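Local coordinates for protein ribosome biogenesis GTPase A (Thermotoga maritima, PDB 3CNL) that binds GTP as a circularly permuted GTPase and probably acts in a late step of 50S ribosomal subunit assembly, at residues V25-D30 against T49-N54; G111-I116 against D150-L155. All blocks are in the same frame, centred on the assembly; numbering follows the deposited sequence.

Contact 1: residues V25-D30 against T49-N54; sequences VVEVRD and TIILLN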
loop_
_atom_site.group_PDB
_atom_site.type_symbol
_atom_site.label_atom_id
_atom_site.label_comp_id
_atom_site.label_asym_id
_atom_site.label_seq_id
_atom_site.Cartn_x
_atom_site.Cartn_y
_atom_site.Cartn_z
ATOM N N VAL A 25 -14.945 3.379 -7.667
ATOM C CA VAL A 25 -13.835 2.612 -7.095
ATOM C C VAL A 25 -12.794 3.572 -6.507
ATOM O O VAL A 25 -12.292 4.460 -7.215
ATOM C CB VAL A 25 -13.109 1.762 -8.202
ATOM C CG1 VAL A 25 -11.827 1.120 -7.665
ATOM C CG2 VAL A 25 -14.032 0.678 -8.734
ATOM N N VAL A 26 -12.490 3.376 -5.220
ATOM C CA VAL A 26 -11.363 4.040 -4.556
ATOM C C VAL A 26 -10.219 3.023 -4.462
ATOM O O VAL A 26 -10.293 2.013 -3.732
ATOM C CB VAL A 26 -11.753 4.579 -3.161
ATOM C CG1 VAL A 26 -10.536 5.215 -2.458
ATOM C CG2 VAL A 26 -12.901 5.598 -3.274
ATOM N N GLU A 27 -9.193 3.272 -5.264
ATOM C CA GLU A 27 -8.008 2.430 -5.290
ATOM C C GLU A 27 -7.026 2.936 -4.226
ATOM O O GLU A 27 -6.443 4.022 -4.343
ATOM C CB GLU A 27 -7.418 2.447 -6.697
ATOM C CG GLU A 27 -6.285 1.485 -6.947
ATOM C CD GLU A 27 -5.657 1.713 -8.313
ATOM O OE1 GLU A 27 -5.035 0.787 -8.838
ATOM O OE2 GLU A 27 -5.763 2.837 -8.864
ATOM N N VAL A 28 -6.876 2.143 -3.173
ATOM C CA VAL A 28 -6.008 2.499 -2.057
ATOM C C VAL A 28 -4.581 1.964 -2.308
ATOM O O VAL A 28 -4.316 0.750 -2.220
ATOM C CB VAL A 28 -6.594 2.043 -0.705
ATOM C CG1 VAL A 28 -5.663 2.446 0.488
ATOM C CG2 VAL A 28 -8.012 2.603 -0.503
ATOM N N ARG A 29 -3.684 2.901 -2.623
ATOM C CA ARG A 29 -2.287 2.616 -2.910
ATOM C C ARG A 29 -1.447 3.177 -1.778
ATOM O O ARG A 29 -1.925 4.018 -1.028
ATOM C CB ARG A 29 -1.876 3.302 -4.213
ATOM C CG ARG A 29 -2.729 2.931 -5.455
ATOM C CD ARG A 29 -1.998 3.351 -6.707
ATOM N NE ARG A 29 -2.842 3.221 -7.880
ATOM C CZ ARG A 29 -2.458 3.454 -9.127
ATOM N NH1 ARG A 29 -1.208 3.826 -9.395
ATOM N NH2 ARG A 29 -3.330 3.298 -10.115
ATOM N N ASP A 30 -0.211 2.708 -1.657
ATOM C CA ASP A 30 0.771 3.273 -0.724
ATOM C C ASP A 30 1.500 4.358 -1.530
ATOM O O ASP A 30 1.968 4.095 -2.631
ATOM C CB ASP A 30 1.726 2.161 -0.222
ATOM C CG ASP A 30 2.622 2.613 0.934
ATOM O OD1 ASP A 30 3.243 3.677 0.819
ATOM O OD2 ASP A 30 2.737 1.892 1.959
ATOM N N THR A 49 -13.065 5.993 -11.091
ATOM C CA THR A 49 -11.946 5.543 -10.262
ATOM C C THR A 49 -11.209 6.734 -9.644
ATOM O O THR A 49 -10.888 7.701 -10.333
ATOM C CB THR A 49 -10.960 4.677 -11.067
ATOM O OG1 THR A 49 -11.640 3.520 -11.570
ATOM C CG2 THR A 49 -9.755 4.236 -10.214
ATOM N N ILE A 50 -10.988 6.650 -8.334
ATOM C CA ILE A 50 -10.166 7.614 -7.601
ATOM C C ILE A 50 -8.890 6.898 -7.132
ATOM O O ILE A 50 -8.965 5.864 -6.465
ATOM C CB ILE A 50 -10.931 8.157 -6.384
ATOM C CG1 ILE A 50 -12.313 8.689 -6.814
ATOM C CG2 ILE A 50 -10.109 9.234 -5.633
ATOM C CD1 ILE A 50 -13.170 9.149 -5.657
ATOM N N ILE A 51 -7.727 7.428 -7.495
ATOM C CA ILE A 51 -6.455 6.897 -6.973
ATOM C C ILE A 51 -6.150 7.608 -5.665
ATOM O O ILE A 51 -6.004 8.826 -5.642
ATOM C CB ILE A 51 -5.294 7.081 -7.966
ATOM C CG1 ILE A 51 -5.560 6.266 -9.232
ATOM C CG2 ILE A 51 -3.918 6.713 -7.291
ATOM C CD1 ILE A 51 -4.679 6.625 -10.433
ATOM N N LEU A 52 -6.110 6.850 -4.577
ATOM C CA LEU A 52 -5.832 7.403 -3.280
ATOM C C LEU A 52 -4.408 7.007 -2.877
ATOM O O LEU A 52 -4.079 5.820 -2.803
ATOM C CB LEU A 52 -6.878 6.892 -2.282
ATOM C CG LEU A 52 -6.948 7.391 -0.841
ATOM C CD1 LEU A 52 -8.292 7.000 -0.240
ATOM C CD2 LEU A 52 -5.864 6.789 -0.000
ATOM N N LEU A 53 -3.557 8.007 -2.653
ATOM C CA LEU A 53 -2.173 7.737 -2.268
ATOM C C LEU A 53 -2.108 7.804 -0.765
ATOM O O LEU A 53 -2.051 8.890 -0.196
ATOM C CB LEU A 53 -1.214 8.741 -2.910
ATOM C CG LEU A 53 -1.201 8.720 -4.436
ATOM C CD1 LEU A 53 -0.151 9.692 -4.952
ATOM C CD2 LEU A 53 -0.993 7.285 -5.031
ATOM N N ASN A 54 -2.151 6.638 -0.114
ATOM C CA ASN A 54 -2.314 6.591 1.329
ATOM C C ASN A 54 -0.962 6.627 2.071
ATOM O O ASN A 54 0.077 6.458 1.447
ATOM C CB ASN A 54 -3.087 5.323 1.691
ATOM C CG ASN A 54 -3.739 5.409 3.021
ATOM O OD1 ASN A 54 -4.047 6.486 3.480
ATOM N ND2 ASN A 54 -3.972 4.267 3.657
#
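Asn-54 N donates to Arg-29 O at 2.8 Å, the last rung of a parallel two-strand ladder inside the mixed sheet of the GTPase domain, next to the short edge strand 78-80. Four more backbone bonds alternate in direction: Ile-50 N to Val-25 O, Glu-27 N to Ile-50 O, Leu-52 N to Glu-27 O and Arg-29 N to Leu-52 O. The strand axes twist by 33° at a closest approach of 4.6 Å. On the face carrying Glu-27, Ile-51 and Arg-29, the arginine chain runs extended and passes over Ile-51, whose CG2 sits 3.7 Å above the guanidinium plane toward its rim. Arg-29 NH2 then reaches Glu-27 OE2 at 2.8 Å, a salt bridge lying in the guanidinium plane but meeting the carboxylate from above its own. Outside the strands, Glu-27 OE1 takes the amide of Ala-39 and Arg-29 NH1 holds Pro-34 O. A leucine in place of Arg-29 would probably leave Glu-27 OE2 without its charged mate and Pro-34 O without that donor. On the other face Val-26 CG1 and Leu-52 CD1 pack 3.6 Å apart. Asn-54 (chi1 -159°) lies alongside Val-28, its ND2 4.0 Å from Val-28 CG1 and hydrogen-bonded to Thr-110 O.

Contact 2: residues G111-I116 against D150-L155; sequences GKSTII and DTPGIL. With GNP (phosphoaminophosphonic acid-guanylate ester), chain B.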
loop_
_atom_site.group_PDB
_atom_site.type_symbol
_atom_site.label_atom_id
_atom_site.label_comp_id
_atom_site.label_asym_id
_atom_site.label_seq_id
_atom_site.Cartn_x
_atom_site.Cartn_y
_atom_site.Cartn_z
ATOM N N GLY A 111 -4.070 0.095 3.694
ATOM C CA GLY A 111 -4.850 0.937 4.622
ATOM C C GLY A 111 -6.367 0.934 4.422
ATOM O O GLY A 111 -7.050 1.857 4.878
ATOM N N LYS A 112 -6.892 -0.110 3.781
ATOM C CA LYS A 112 -8.289 -0.132 3.331
ATOM C C LYS A 112 -9.295 -0.231 4.473
ATOM O O LYS A 112 -10.321 0.466 4.456
ATOM C CB LYS A 112 -8.505 -1.261 2.320
ATOM C CG LYS A 112 -7.562 -1.184 1.113
ATOM C CD LYS A 112 -7.731 -2.358 0.138
ATOM C CE LYS A 112 -7.442 -3.700 0.776
ATOM N NZ LYS A 112 -6.060 -3.758 1.322
ATOM N N SER A 113 -8.997 -1.082 5.460
ATOM C CA SER A 113 -9.855 -1.265 6.635
ATOM C C SER A 113 -9.894 -0.001 7.489
ATOM O O SER A 113 -10.952 0.400 7.979
ATOM C CB SER A 113 -9.360 -2.431 7.478
ATOM O OG SER A 113 -9.455 -3.630 6.730
ATOM N N THR A 114 -8.731 0.626 7.625
ATOM C CA THR A 114 -8.579 1.878 8.326
ATOM C C THR A 114 -9.401 2.992 7.671
ATOM O O THR A 114 -10.097 3.743 8.360
ATOM C CB THR A 114 -7.075 2.234 8.429
ATOM O OG1 THR A 114 -6.401 1.168 9.127
ATOM C CG2 THR A 114 -6.854 3.569 9.171
ATOM N N ILE A 115 -9.337 3.096 6.349
ATOM C CA ILE A 115 -10.150 4.068 5.603
ATOM C C ILE A 115 -11.667 3.848 5.782
ATOM O O ILE A 115 -12.414 4.801 6.038
ATOM C CB ILE A 115 -9.724 4.118 4.113
ATOM C CG1 ILE A 115 -8.332 4.761 4.015
ATOM C CG2 ILE A 115 -10.744 4.878 3.236
ATOM C CD1 ILE A 115 -7.700 4.689 2.655
ATOM N N ILE A 116 -12.114 2.603 5.661
ATOM C CA ILE A 116 -13.525 2.263 5.893
ATOM C C ILE A 116 -13.970 2.633 7.302
ATOM O O ILE A 116 -15.053 3.202 7.485
ATOM C CB ILE A 116 -13.808 0.769 5.589
ATOM C CG1 ILE A 116 -13.627 0.509 4.097
ATOM C CG2 ILE A 116 -15.228 0.361 6.016
ATOM C CD1 ILE A 116 -13.620 -0.937 3.751
ATOM N N ASP A 150 -18.997 -2.013 3.024
ATOM C CA ASP A 150 -18.284 -2.010 4.296
ATOM C C ASP A 150 -17.083 -2.965 4.332
ATOM O O ASP A 150 -16.380 -3.030 5.349
ATOM C CB ASP A 150 -19.233 -2.254 5.496
ATOM C CG ASP A 150 -19.773 -3.670 5.550
ATOM O OD1 ASP A 150 -19.621 -4.451 4.575
ATOM O OD2 ASP A 150 -20.385 -4.017 6.578
ATOM N N THR A 151 -16.873 -3.710 3.244
ATOM C CA THR A 151 -15.696 -4.578 3.103
ATOM C C THR A 151 -14.899 -4.257 1.837
ATOM O O THR A 151 -15.474 -4.126 0.747
ATOM C CB THR A 151 -16.044 -6.096 3.152
ATOM O OG1 THR A 151 -16.571 -6.535 1.889
ATOM C CG2 THR A 151 -17.056 -6.377 4.221
ATOM N N PRO A 152 -13.559 -4.155 1.968
ATOM C CA PRO A 152 -12.755 -3.848 0.798
ATOM C C PRO A 152 -12.538 -5.073 -0.079
ATOM O O PRO A 152 -12.634 -6.206 0.400
ATOM C CB PRO A 152 -11.424 -3.387 1.403
ATOM C CG PRO A 152 -11.322 -4.117 2.666
ATOM C CD PRO A 152 -12.734 -4.310 3.179
ATOM N N GLY A 153 -12.272 -4.846 -1.354
ATOM C CA GLY A 153 -11.783 -5.900 -2.221
ATOM C C GLY A 153 -10.265 -5.946 -2.078
ATOM O O GLY A 153 -9.594 -4.905 -2.070
ATOM N N ILE A 154 -9.714 -7.144 -1.946
ATOM C CA ILE A 154 -8.269 -7.286 -1.786
ATOM C C ILE A 154 -7.706 -7.858 -3.083
ATOM O O ILE A 154 -8.137 -8.916 -3.539
ATOM C CB ILE A 154 -7.926 -8.183 -0.581
ATOM C CG1 ILE A 154 -8.558 -7.616 0.694
ATOM C CG2 ILE A 154 -6.407 -8.352 -0.434
ATOM C CD1 ILE A 154 -8.591 -8.579 1.870
ATOM N N LEU A 155 -6.752 -7.144 -3.674
ATOM C CA LEU A 155 -6.138 -7.558 -4.925
ATOM C C LEU A 155 -4.793 -8.260 -4.722
ATOM O O LEU A 155 -3.852 -7.686 -4.177
ATOM C CB LEU A 155 -5.973 -6.346 -5.847
ATOM C CG LEU A 155 -5.710 -6.531 -7.348
ATOM C CD1 LEU A 155 -4.231 -6.422 -7.699
ATOM C CD2 LEU A 155 -6.343 -7.811 -7.934
HETATM P PG GNP B . -5.334 -5.934 4.344
HETATM O O1G GNP B . -6.189 -5.880 3.100
HETATM O O2G GNP B . -3.981 -6.571 4.086
HETATM O O3G GNP B . -6.144 -6.588 5.457
HETATM N N3B GNP B . -4.961 -4.562 5.045
HETATM P PB GNP B . -5.622 -3.143 4.843
HETATM O O1B GNP B . -5.416 -2.677 3.439
HETATM O O2B GNP B . -7.039 -3.220 5.307
HETATM O O3A GNP B . -4.832 -2.211 5.782
HETATM P PA GNP B . -5.103 -1.808 7.265
HETATM O O1A GNP B . -6.054 -0.686 7.335
HETATM O O2A GNP B . -5.392 -2.970 8.120
HETATM O "O5'" GNP B . -3.738 -1.200 7.703
HETATM C "C5'" GNP B . -2.505 -1.931 7.622
HETATM C "C4'" GNP B . -1.499 -1.266 8.555
HETATM O "O4'" GNP B . -1.173 0.083 8.110
HETATM C "C3'" GNP B . -1.936 -1.089 9.999
HETATM O "O3'" GNP B . -0.798 -1.265 10.830
HETATM C "C2'" GNP B . -2.391 0.361 10.032
HETATM O "O2'" GNP B . -2.311 0.877 11.340
HETATM C "C1'" GNP B . -1.366 1.037 9.128
HETATM N N9 GNP B . -1.840 2.238 8.446
HETATM C C8 GNP B . -3.032 2.373 7.763
HETATM N N7 GNP B . -3.175 3.560 7.222
HETATM C C5 GNP B . -1.998 4.246 7.591
HETATM C C6 GNP B . -1.555 5.567 7.308
HETATM O O6 GNP B . -2.138 6.454 6.658
HETATM N N1 GNP B . -0.291 5.839 7.862
HETATM C C2 GNP B . 0.458 4.938 8.604
HETATM N N2 GNP B . 1.652 5.361 9.068
HETATM N N3 GNP B . 0.066 3.703 8.866
HETATM C C4 GNP B . -1.167 3.431 8.337
#
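Pro-152 wedges its ring between two side chains one helical turn apart, Lys-112 and Ile-116, and lies aslant to both. Its CB meets Lys-112 CB at 3.7 Å, while its CD meets Ile-116 CD1 at 3.5 Å; the other branch, Ile-116 CG2, rests against Asp-150 O. No hydrogen bond links the two segments; they meet by van der Waals packing. Past Pro-152 the lysine chain turns, because chi3 and chi4 are both bent (-61° and -58°), and the bend carries CE past Gly-153 O and Ile-154 CG1 toward the nucleotide. Lys-112 NZ is hydrogen-bonded to GNP O1G at 2.8 Å and lies next to O1B, at a distance short enough to be doubtful in detail; Val-107 O is a further partner. The backbone N of Lys-112 meets GNP O1B at 3.0 Å and 169°, with Gly-111 N a second donor. Ser-113 holds O2B through both N and OG, the hydroxyl at 2.8 Å, and Thr-114 repeats the pattern on O1A, with OG1 at 2.6 Å. Amides at a helix start wrapped round phosphate oxygens, with a lysine set between the beta and gamma phosphates, are the signature of the P-loop (Walker A), here flanked by the Asp-Thr-Pro-Gly segment corresponding to the G3 motif of GTPases.

Both segments of contact 1 precede those of contact 2 in the sequence, yet their centres lie only 11 Å apart and both reach one mixed sheet. Strand 24-30 neighbours 48-54 on one flank and 101-106 on the other; 147-154 follows next, so strand 101-106 separates contact 1 from the strand of contact 2, whose other half is helix 112-120. That helix packs across the sheet: Ile-115 CD1 comes within 3.7 Å of Val-28 CG1 and 3.8 Å of Leu-52 CD1. At the nucleotide, Asn-54 and Gly-111 to Thr-114 line one GNP pocket. Asn-54 begins the Asn-Lys-Val-Asp sequence, the G4 motif that reads the guanine in GTPases, and here it precedes the P-loop, the order that marks a circularly permuted GTPase.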